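Local atomic coordinates of Alr4995 protein (Nostoc sp., PDB entry 6LRH), a protein that acts as a bifunctional enzyme of arginine breakdown, an arginine dihydrolase that hydrolyses the guanidinium group of L-arginine to give ornithine, and also has ornithine cyclodeaminase activity. Residues S3-L8 / T266-E271; A217-N222 / G259-A264. The protein carries 1 engineered substitution. All blocks are in the same frame, centred on the assembly; numbering follows the deposited sequence.

Contact 1 of 2, residues S3-L8 / T266-E271; sequences SRIRFL and TLRVTE
An antiparallel β-pairing of Phe7 and Leu8 with Arg268 and Leu267 joins the N-terminal strand 6-9 to strand 267-268 in the alpha/beta-propeller domain of the guanidine-modifying enzyme fold. Strand 6-9 is the middle one of three, with 53-56 parallel on its other edge. Leu8 and Leu267 form the hydrogen-bonded pair: Leu8 N donates to Leu267 O (2.7 Å) and Leu267 N to Leu8 O (3.0 Å). Phe7 and Arg268 are the non-hydrogen-bonded pair, beyond which Val269 N donates to Arg6 O at 3.0 Å. The ladder then ends on a side chain: Arg6 N gives its hydrogen to Thr270 OG1 (2.9 Å), a hydroxyl held between the backbone N and the carbonyl carbon of its own residue (chi1 52°).

The two faces differ. Leu8 and Leu267 lie on the face packed by Trp100 and Phe101 of helix 94-102. On the other, the ring of Phe7 meets the aliphatic part of Arg268, CE2 standing 3.6 Å from CB, and the ring and guanidinium planes are turned 75° apart. At the margin of the pairing, Arg6 lays its CD against Val269 CG2 before its guanidinium reaches Asp55. The extended chain of Arg268 carries its guanidinium under Ile5, whose CG2 sits 3.6 Å above the plane, displaced from the middle of the group. One bond at its edge limits the turning of this guanidinium: Arg268 NE donates to Thr270 O (3.1 Å), in the guanidinium plane and nearly straight at 173°.

Contact 2 of 2, residues A217-N222 / G259-A264; sequences ACNTVN and GGAAKA. Engineered in segment 259-264: Ala264 (natural residue Cys). With ARG (arginine), chain C.
The backbones of 217-222 and 259-264 come nearest at Asn219 and Lys263, where an inverse gamma turn centred on Asn219 meets a loop of partly helical backbone angles and Lys263 N donates to Asn219 O (3.2 Å). That donor stands well above the carbonyl plane, 63° out of it; a water also donates to Asn219 O and makes a weak bond with Ala262 N.

The Asn219 side chain is buried and reaches into the bend of the loop. Its OD1 accepts two backbone N-H groups, from Ala261 N (2.9 Å) and Ala264 N (3.3 Å), which arrive from opposite faces of the amide plane. The other branch, ND2, touches Lys263 CB and donates to Asp170 O, so one amide ties together three pieces of chain. The loop forms part of the wall of the arginine pocket of a guanidine-modifying enzyme, and Asn219 is placed as a second-shell residue: Asp170 bonds the bound arginine through its carboxylate, while the engineered Ala264, a cysteine in the natural sequence, has its CB 3.3 Å from the substrate CZ. A cysteine at this place is consistent with the nucleophile that hydrolases of this family direct at the guanidinium carbon. Gly259, closing the preceding helix in a Schellman motif, lines the pocket with its carbonyl O 3.6 Å from the arginine CD.

Farther from the ligand, Lys263 has CG anti to its backbone N (chi1 -166°), and its extended chain passes alongside the Thr220 carbonyl, ending in a weak bond from NZ to Thr220 O. Val221 packs CG2 against Lys263 CA at 3.6 Å and Ala262 CB at 4.1 Å.

In the fold
Contact 2 is nested within the long loop that contact 1 closes, and their centres lie 15 Å apart in the same domain. Strand 267-268 begins shortly after residues 259-264, so the pocket wall and the sheet pairing are close in sequence. The two contacts touch where Val221 packs against Phe7 and Thr266. Contact 1 is partly buried, with Arg4 exposed and Arg6 partly exposed at its margin, and relies on β-ladder bonds and apolar side chains. Contact 2 is buried, has no strand pairing between its segments, and is built largely round one asparagine, whose side chain accepts backbone N-H groups near the substrate. The side chain of Thr266 stays about 9 Å from the bound arginine.

Contact 1 of 2, residues S3-L8 / T266-E271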
# COMPACT_ATOMS: atom_id res chain seq x y z
N SER A 3 67.61 -8.30 2.28
CA SER A 3 66.78 -8.78 1.18
C SER A 3 66.17 -10.15 1.50
O SER A 3 65.59 -10.79 0.63
CB SER A 3 67.58 -8.85 -0.12
OG SER A 3 68.45 -9.97 -0.12
N ARG A 4 66.31 -10.58 2.76
CA ARG A 4 65.75 -11.85 3.20
C ARG A 4 64.45 -11.62 3.94
O ARG A 4 64.39 -10.80 4.84
CB ARG A 4 66.73 -12.60 4.10
CG ARG A 4 67.96 -13.13 3.39
CD ARG A 4 69.16 -13.07 4.31
NE ARG A 4 68.79 -13.55 5.63
CZ ARG A 4 69.06 -12.91 6.75
NH1 ARG A 4 69.72 -11.77 6.72
NH2 ARG A 4 68.68 -13.43 7.90
N ILE A 5 63.41 -12.35 3.56
CA ILE A 5 62.07 -12.09 4.05
C ILE A 5 61.61 -13.13 5.05
O ILE A 5 61.76 -14.31 4.82
CB ILE A 5 61.09 -12.01 2.89
CG1 ILE A 5 61.53 -10.87 1.97
CG2 ILE A 5 59.70 -11.78 3.40
CD1 ILE A 5 60.97 -10.92 0.61
N ARG A 6 61.07 -12.69 6.16
CA ARG A 6 60.78 -13.59 7.27
C ARG A 6 59.34 -13.39 7.77
O ARG A 6 58.89 -12.27 7.96
CB ARG A 6 61.78 -13.36 8.40
CG ARG A 6 61.46 -14.06 9.70
CD ARG A 6 62.28 -13.53 10.85
NE ARG A 6 63.69 -13.46 10.52
CZ ARG A 6 64.58 -14.39 10.85
NH1 ARG A 6 64.20 -15.46 11.53
NH2 ARG A 6 65.84 -14.25 10.49
N PHE A 7 58.64 -14.50 7.97
CA PHE A 7 57.27 -14.48 8.44
C PHE A 7 57.15 -15.15 9.80
O PHE A 7 57.89 -16.06 10.12
CB PHE A 7 56.34 -15.19 7.46
CG PHE A 7 56.15 -14.46 6.17
CD1 PHE A 7 56.90 -14.78 5.06
CD2 PHE A 7 55.23 -13.46 6.06
CE1 PHE A 7 56.72 -14.11 3.87
CE2 PHE A 7 55.05 -12.79 4.89
CZ PHE A 7 55.79 -13.11 3.80
N LEU A 8 56.20 -14.70 10.59
CA LEU A 8 55.86 -15.38 11.81
C LEU A 8 54.55 -16.13 11.62
O LEU A 8 53.59 -15.56 11.14
CB LEU A 8 55.74 -14.39 12.96
CG LEU A 8 55.45 -14.95 14.36
CD1 LEU A 8 56.56 -15.85 14.82
CD2 LEU A 8 55.21 -13.82 15.33
N THR A 266 49.86 -15.45 8.70
CA THR A 266 51.25 -15.03 8.62
C THR A 266 51.37 -13.60 9.10
O THR A 266 50.41 -12.83 9.06
CB THR A 266 51.83 -15.09 7.18
OG1 THR A 266 51.21 -14.09 6.37
CG2 THR A 266 51.61 -16.44 6.54
N LEU A 267 52.57 -13.25 9.53
CA LEU A 267 52.93 -11.89 9.83
C LEU A 267 54.34 -11.64 9.29
O LEU A 267 55.29 -12.32 9.65
CB LEU A 267 52.87 -11.64 11.33
CG LEU A 267 53.28 -10.26 11.83
CD1 LEU A 267 52.34 -9.22 11.36
CD2 LEU A 267 53.34 -10.26 13.33
N ARG A 268 54.47 -10.67 8.41
CA ARG A 268 55.77 -10.35 7.87
C ARG A 268 56.50 -9.45 8.83
O ARG A 268 56.06 -8.36 9.08
CB ARG A 268 55.64 -9.68 6.50
CG ARG A 268 56.95 -9.51 5.78
CD ARG A 268 56.74 -9.19 4.31
NE ARG A 268 57.93 -8.60 3.71
CZ ARG A 268 58.16 -8.51 2.41
NH1 ARG A 268 57.27 -8.99 1.56
NH2 ARG A 268 59.26 -7.94 1.96
N VAL A 269 57.61 -9.91 9.39
CA VAL A 269 58.31 -9.11 10.39
C VAL A 269 59.52 -8.40 9.83
O VAL A 269 60.17 -7.65 10.53
CB VAL A 269 58.74 -9.93 11.58
CG1 VAL A 269 57.53 -10.38 12.38
CG2 VAL A 269 59.57 -11.10 11.13
N THR A 270 59.82 -8.64 8.55
CA THR A 270 60.87 -7.90 7.88
C THR A 270 60.22 -6.99 6.85
O THR A 270 59.86 -7.42 5.76
CB THR A 270 61.92 -8.82 7.21
OG1 THR A 270 61.27 -9.80 6.39
CG2 THR A 270 62.72 -9.55 8.26
N GLU A 271 60.04 -5.74 7.21
CA GLU A 271 59.36 -4.80 6.35
C GLU A 271 60.26 -3.65 5.96
O GLU A 271 61.03 -3.18 6.78
CB GLU A 271 58.10 -4.29 7.04
CG GLU A 271 57.04 -5.33 7.25
CD GLU A 271 56.19 -5.54 6.03
OE1 GLU A 271 56.56 -5.06 4.95
OE2 GLU A 271 55.14 -6.18 6.15

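Contact 2 of 2, residues A217-N222 / G259-A264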
# COMPACT_ATOMS: atom_id res chain seq x y z
N ALA A 217 40.04 -14.20 -1.49
CA ALA A 217 41.08 -13.93 -2.47
C ALA A 217 41.95 -12.70 -2.17
O ALA A 217 43.08 -12.65 -2.60
CB ALA A 217 40.48 -13.80 -3.84
N CYS A 218 41.43 -11.72 -1.44
CA CYS A 218 42.28 -10.63 -0.98
C CYS A 218 43.17 -11.02 0.20
O CYS A 218 44.17 -10.37 0.45
CB CYS A 218 41.45 -9.42 -0.58
SG CYS A 218 40.44 -8.76 -1.86
N ASN A 219 42.81 -12.08 0.91
CA ASN A 219 43.62 -12.53 2.02
C ASN A 219 44.84 -13.28 1.51
O ASN A 219 45.05 -14.43 1.79
CB ASN A 219 42.78 -13.40 2.95
CG ASN A 219 43.23 -13.31 4.38
OD1 ASN A 219 43.37 -14.31 5.05
ND2 ASN A 219 43.46 -12.10 4.86
N THR A 220 45.67 -12.56 0.77
CA THR A 220 46.72 -13.13 -0.05
C THR A 220 48.11 -12.80 0.49
O THR A 220 48.34 -11.71 0.97
CB THR A 220 46.58 -12.60 -1.50
OG1 THR A 220 45.65 -13.41 -2.21
CG2 THR A 220 47.87 -12.63 -2.24
N VAL A 221 49.02 -13.76 0.43
CA VAL A 221 50.40 -13.51 0.78
C VAL A 221 51.21 -13.29 -0.48
O VAL A 221 51.22 -14.14 -1.37
CB VAL A 221 51.01 -14.67 1.59
CG1 VAL A 221 52.45 -14.38 1.92
CG2 VAL A 221 50.22 -14.93 2.83
N ASN A 222 51.88 -12.15 -0.56
CA ASN A 222 52.70 -11.80 -1.70
C ASN A 222 54.16 -11.67 -1.28
O ASN A 222 54.50 -10.92 -0.37
CB ASN A 222 52.17 -10.51 -2.33
CG ASN A 222 53.05 -9.96 -3.44
OD1 ASN A 222 53.31 -8.76 -3.48
ND2 ASN A 222 53.49 -10.81 -4.36
N GLY A 259 37.17 -17.45 9.98
CA GLY A 259 37.26 -16.14 9.38
C GLY A 259 38.63 -15.69 8.92
O GLY A 259 38.86 -14.50 8.79
N GLY A 260 39.54 -16.63 8.68
CA GLY A 260 40.83 -16.28 8.12
C GLY A 260 41.30 -17.20 7.01
O GLY A 260 40.82 -18.30 6.89
N ALA A 261 42.23 -16.72 6.19
CA ALA A 261 42.88 -17.55 5.18
C ALA A 261 44.40 -17.42 5.24
O ALA A 261 44.98 -17.34 6.31
CB ALA A 261 42.38 -17.21 3.82
N ALA A 262 45.05 -17.41 4.08
CA ALA A 262 46.51 -17.38 3.99
C ALA A 262 47.17 -16.21 4.70
O ALA A 262 48.02 -16.41 5.55
CB ALA A 262 46.93 -17.39 2.55
N LYS A 263 46.79 -14.98 4.36
CA LYS A 263 47.48 -13.83 4.93
C LYS A 263 47.22 -13.66 6.41
O LYS A 263 48.06 -13.11 7.10
CB LYS A 263 47.10 -12.55 4.21
CG LYS A 263 48.01 -11.42 4.54
CD LYS A 263 47.69 -10.22 3.72
CE LYS A 263 48.90 -9.37 3.48
NZ LYS A 263 48.69 -8.71 2.17
N ALA A 264 46.08 -14.13 6.89
CA ALA A 264 45.76 -14.10 8.31
C ALA A 264 46.67 -15.02 9.13
O ALA A 264 46.90 -14.77 10.30
CB ALA A 264 44.35 -14.48 8.52
N ARG C . 38.91 -15.79 14.82
CA ARG C . 39.79 -14.67 14.48
C ARG C . 39.14 -13.38 14.86
O ARG C . 37.92 -13.23 14.82
CB ARG C . 40.14 -14.66 12.99
CG ARG C . 41.18 -13.64 12.65
CD ARG C . 41.39 -13.46 11.18
NE ARG C . 42.52 -12.58 10.94
CZ ARG C . 42.72 -11.89 9.82
NH1 ARG C . 43.79 -11.14 9.70
NH2 ARG C . 41.85 -11.96 8.83
OXT ARG C . 39.82 -12.45 15.22
O HOH W 1 44.04 -16.66 0.98